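Local coordinates for protein pectate lyase (Bacillus subtilis, PDB 5AMV) that cleaves polygalacturonate by calcium-dependent elimination, releasing oligosaccharides with an unsaturated uronosyl group at their non-reducing ends, at residues N11-G15 / K265-H269; G286-V290 / G370-S374. One frame throughout, in Å; residues are numbered along the deposited sequence.

Interaction 1 (N11-G15 / K265-H269); sequences NDGWG and KITLH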
# COMPACT_ATOMS: atom_id res chain seq x y z
N ASN A 11 7.44 16.64 14.48
CA ASN A 11 8.71 16.03 14.10
C ASN A 11 8.51 14.64 13.51
O ASN A 11 9.49 13.91 13.24
CB ASN A 11 9.64 15.92 15.33
CG ASN A 11 9.18 14.87 16.33
OD1 ASN A 11 8.01 14.49 16.36
ND2 ASN A 11 10.09 14.42 17.19
N ASP A 12 7.24 14.25 13.31
CA ASP A 12 6.97 12.84 12.98
C ASP A 12 7.01 12.53 11.48
O ASP A 12 5.96 12.29 10.83
CB ASP A 12 5.67 12.38 13.65
CG ASP A 12 5.50 10.87 13.64
OD1 ASP A 12 6.40 10.12 13.14
OD2 ASP A 12 4.45 10.42 14.15
N GLY A 13 8.23 12.55 10.93
CA GLY A 13 8.45 12.15 9.55
C GLY A 13 8.08 13.18 8.50
O GLY A 13 7.66 14.30 8.80
N TRP A 14 8.22 12.78 7.23
CA TRP A 14 8.01 13.67 6.12
C TRP A 14 6.57 14.24 6.09
O TRP A 14 6.35 15.33 5.56
CB TRP A 14 8.30 12.94 4.84
CG TRP A 14 9.77 12.99 4.35
CD1 TRP A 14 10.53 11.93 3.97
CD2 TRP A 14 10.58 14.18 4.12
NE1 TRP A 14 11.78 12.36 3.53
CE2 TRP A 14 11.83 13.73 3.62
CE3 TRP A 14 10.37 15.56 4.32
CZ2 TRP A 14 12.88 14.63 3.27
CZ3 TRP A 14 11.40 16.46 3.94
CH2 TRP A 14 12.65 15.97 3.45
N GLY A 15 5.59 13.52 6.64
CA GLY A 15 4.22 14.09 6.69
C GLY A 15 4.14 15.39 7.49
O GLY A 15 3.20 16.18 7.28
N LYS A 265 8.60 11.83 -0.79
CA LYS A 265 9.22 11.98 0.51
C LYS A 265 8.28 11.35 1.51
O LYS A 265 7.24 11.92 1.88
CB LYS A 265 9.50 13.44 0.86
CG LYS A 265 10.62 14.00 -0.01
CD LYS A 265 10.81 15.47 0.33
CE LYS A 265 12.18 16.02 -0.14
NZ LYS A 265 12.41 15.83 -1.62
N ILE A 266 8.69 10.16 1.93
CA ILE A 266 7.87 9.27 2.79
C ILE A 266 8.74 8.75 3.93
O ILE A 266 9.87 8.30 3.73
CB ILE A 266 7.34 8.11 1.95
CG1 ILE A 266 6.44 8.64 0.81
CG2 ILE A 266 6.54 7.12 2.85
CD1 ILE A 266 6.32 7.61 -0.33
N THR A 267 8.17 8.75 5.13
CA THR A 267 8.80 8.12 6.28
C THR A 267 8.01 6.89 6.68
O THR A 267 6.81 6.98 6.91
CB THR A 267 8.86 9.09 7.47
OG1 THR A 267 9.62 10.24 7.09
CG2 THR A 267 9.50 8.47 8.74
N LEU A 268 8.69 5.75 6.75
CA LEU A 268 8.07 4.52 7.25
C LEU A 268 8.70 4.14 8.55
O LEU A 268 9.90 3.83 8.59
CB LEU A 268 8.29 3.34 6.27
CG LEU A 268 7.82 3.59 4.82
CD1 LEU A 268 8.03 2.32 4.03
CD2 LEU A 268 6.34 3.95 4.75
N HIS A 269 7.92 4.14 9.63
CA HIS A 269 8.50 3.64 10.88
C HIS A 269 7.57 2.82 11.74
O HIS A 269 6.38 3.03 11.72
CB HIS A 269 9.19 4.80 11.66
CG HIS A 269 8.24 5.75 12.35
ND1 HIS A 269 7.73 5.51 13.61
CD2 HIS A 269 7.72 6.95 11.95
CE1 HIS A 269 6.93 6.51 13.95
NE2 HIS A 269 6.91 7.40 12.97
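Trp14 lies flat against the side chain of Lys265. CB of Lys265 sits over the five-membered ring, 3.4 Å from its centroid and 5° off the normal, a CH-pi contact. The aliphatic chain then runs on across the same face, and CE of Lys265 comes 3.6 Å from CH2 of Trp14. The ammonium group turns away at the last torsion and is hydrogen-bonded to the carbonyl of Gly262. NZ of Lys265 is too far from the six-membered ring to count for more than a faint cation-pi attraction. Trp14 and Lys265 are both partly exposed.

Gly13, Thr267 and His269, by contrast, are buried. CA of Gly13 passes 3.3 Å from OG1 of Thr267. A CB on Gly13 would collide with CB of Thr267, and the positive phi of Gly13 also favours glycine. Thr267 has OG1 beside its own backbone N (chi1 -60°), which brings the hydroxyl to the N-H of Trp14. That N donates to OG1 of Thr267 at 2.9 Å.

Farther along, NE2 of His269 donates to OD1 of Asp12 at 2.8 Å. The carboxylate uses its syn lone pair, and the oxygen lies 20° out of the imidazole plane. Tyr291 stacks on this imidazole.

Asp12 centres an inverse gamma turn. The whole arrangement is an N-terminal loop laid over outward-facing side chains of one strand of the parallel beta-helix, the fold of polysaccharide lyase family 1.

Interaction 2 (G286-V290 / G370-S374); sequences GQVHV and GWTPS
Gln287 lies over one face of the Trp371 indole. Its CB stands over the face of the six-membered ring, 3.6 Å from the centroid, a CH-pi contact. The rest of the chain extends across the same face. The amide is turned only 21° from the indole plane, and OE1 of Gln287 ends 3.6 Å from CE3 of Trp371. CZ2 of Trp371 is 3.4 Å from C of Gln287, and C of Val288 lies at the ring edge, in its plane.

Trp371 has CG between its backbone N and carbonyl carbon (chi1 74°), which turns the indole in toward the strand. Its NE1 is hydrogen-bonded to the carbonyl of Lys317, fixing the ring's rotation. CD of Pro373 lies over the opposite face, near the rim.

Pro373 also packs on His289. CG of Pro373 stands over the centre of the imidazole, 3.5 Å from the centroid and 5° off the normal, a second CH-pi contact. CB of Pro373 is 3.5 Å from ND1 of His289. NE2 of His289 is hydrogen-bonded to Gln321, which holds the ring in place beneath the proline.

With an alanine in place of Trp371, a gap would probably open between Gln287 and Pro373, and the Lys317 carbonyl would lose this donor.

No hydrogen bond joins the two segments. Trp371 and Pro373 of a C-terminal loop pack on the outside of a strand of the parallel beta-helix.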
# COMPACT_ATOMS: atom_id res chain seq x y z
N GLY A 286 12.39 8.51 -4.70
CA GLY A 286 12.14 9.22 -3.48
C GLY A 286 13.17 9.12 -2.38
O GLY A 286 13.91 8.14 -2.25
N GLN A 287 13.18 10.18 -1.57
CA GLN A 287 13.93 10.22 -0.31
C GLN A 287 13.04 9.59 0.75
O GLN A 287 12.18 10.27 1.33
CB GLN A 287 14.26 11.67 0.03
CG GLN A 287 15.30 12.28 -0.93
CD GLN A 287 15.50 13.78 -0.68
OE1 GLN A 287 15.12 14.31 0.37
NE2 GLN A 287 16.18 14.46 -1.63
N VAL A 288 13.26 8.28 0.98
CA VAL A 288 12.35 7.50 1.83
C VAL A 288 13.11 7.09 3.07
O VAL A 288 14.12 6.39 2.98
CB VAL A 288 11.81 6.30 1.06
CG1 VAL A 288 10.85 5.49 1.96
CG2 VAL A 288 11.12 6.76 -0.22
N HIS A 289 12.64 7.57 4.22
CA HIS A 289 13.27 7.24 5.50
C HIS A 289 12.57 6.00 6.06
O HIS A 289 11.39 6.06 6.33
CB HIS A 289 13.12 8.41 6.48
CG HIS A 289 13.92 8.25 7.74
ND1 HIS A 289 13.72 9.06 8.83
CD2 HIS A 289 14.94 7.41 8.07
CE1 HIS A 289 14.57 8.72 9.79
NE2 HIS A 289 15.34 7.74 9.35
N VAL A 290 13.31 4.92 6.26
CA VAL A 290 12.78 3.63 6.68
C VAL A 290 13.44 3.27 8.01
O VAL A 290 14.62 2.94 8.06
CB VAL A 290 13.10 2.60 5.58
CG1 VAL A 290 12.69 1.14 6.01
CG2 VAL A 290 12.47 3.05 4.24
N GLY A 370 22.66 10.69 -0.78
CA GLY A 370 22.71 12.11 -1.12
C GLY A 370 21.86 13.02 -0.25
O GLY A 370 21.71 14.23 -0.56
N TRP A 371 21.27 12.45 0.82
CA TRP A 371 20.53 13.21 1.82
C TRP A 371 20.57 12.51 3.18
O TRP A 371 20.92 11.33 3.24
CB TRP A 371 19.06 13.42 1.38
CG TRP A 371 18.22 12.14 1.50
CD1 TRP A 371 18.38 10.97 0.80
CD2 TRP A 371 17.13 11.92 2.41
NE1 TRP A 371 17.46 10.01 1.23
CE2 TRP A 371 16.68 10.58 2.21
CE3 TRP A 371 16.48 12.72 3.35
CZ2 TRP A 371 15.60 10.03 2.93
CZ3 TRP A 371 15.40 12.16 4.08
CH2 TRP A 371 14.98 10.83 3.84
N THR A 372 20.24 13.26 4.23
CA THR A 372 20.08 12.72 5.59
C THR A 372 18.78 13.23 6.20
O THR A 372 18.48 14.44 6.18
CB THR A 372 21.23 13.11 6.53
OG1 THR A 372 21.48 14.51 6.39
CG2 THR A 372 22.49 12.33 6.19
N PRO A 373 17.95 12.30 6.71
CA PRO A 373 16.66 12.74 7.25
C PRO A 373 16.85 13.69 8.42
O PRO A 373 17.72 13.45 9.26
CB PRO A 373 16.04 11.46 7.79
CG PRO A 373 16.83 10.32 7.27
CD PRO A 373 18.06 10.84 6.57
N SER A 374 16.03 14.74 8.50
CA SER A 374 16.03 15.56 9.71
C SER A 374 14.71 15.50 10.51
O SER A 374 14.73 15.57 11.76
CB SER A 374 16.41 17.01 9.38
OG SER A 374 15.67 17.46 8.25

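In the fold
The two contacts are neighbours on the outside of the beta-helix, with centres about 9 Å apart. Strands 266-274 and 287-296 pair in parallel between them: N of Leu268 is 2.8 Å from O of His289, and N of His289 is 2.9 Å from O of Ile266. The loops touch too. The Trp14 and Trp371 rings meet at about 25°, and NE1 of Trp14 makes a weak hydrogen bond to O of Gln287. Neither contact is at the catalytic site. The side chain of Ile266 is about 9 Å from that of Asp227, a calcium ligand, and about 12 Å from the calcium. That of Val288 is about 11 Å from that of Arg279, the inferred active-site residue.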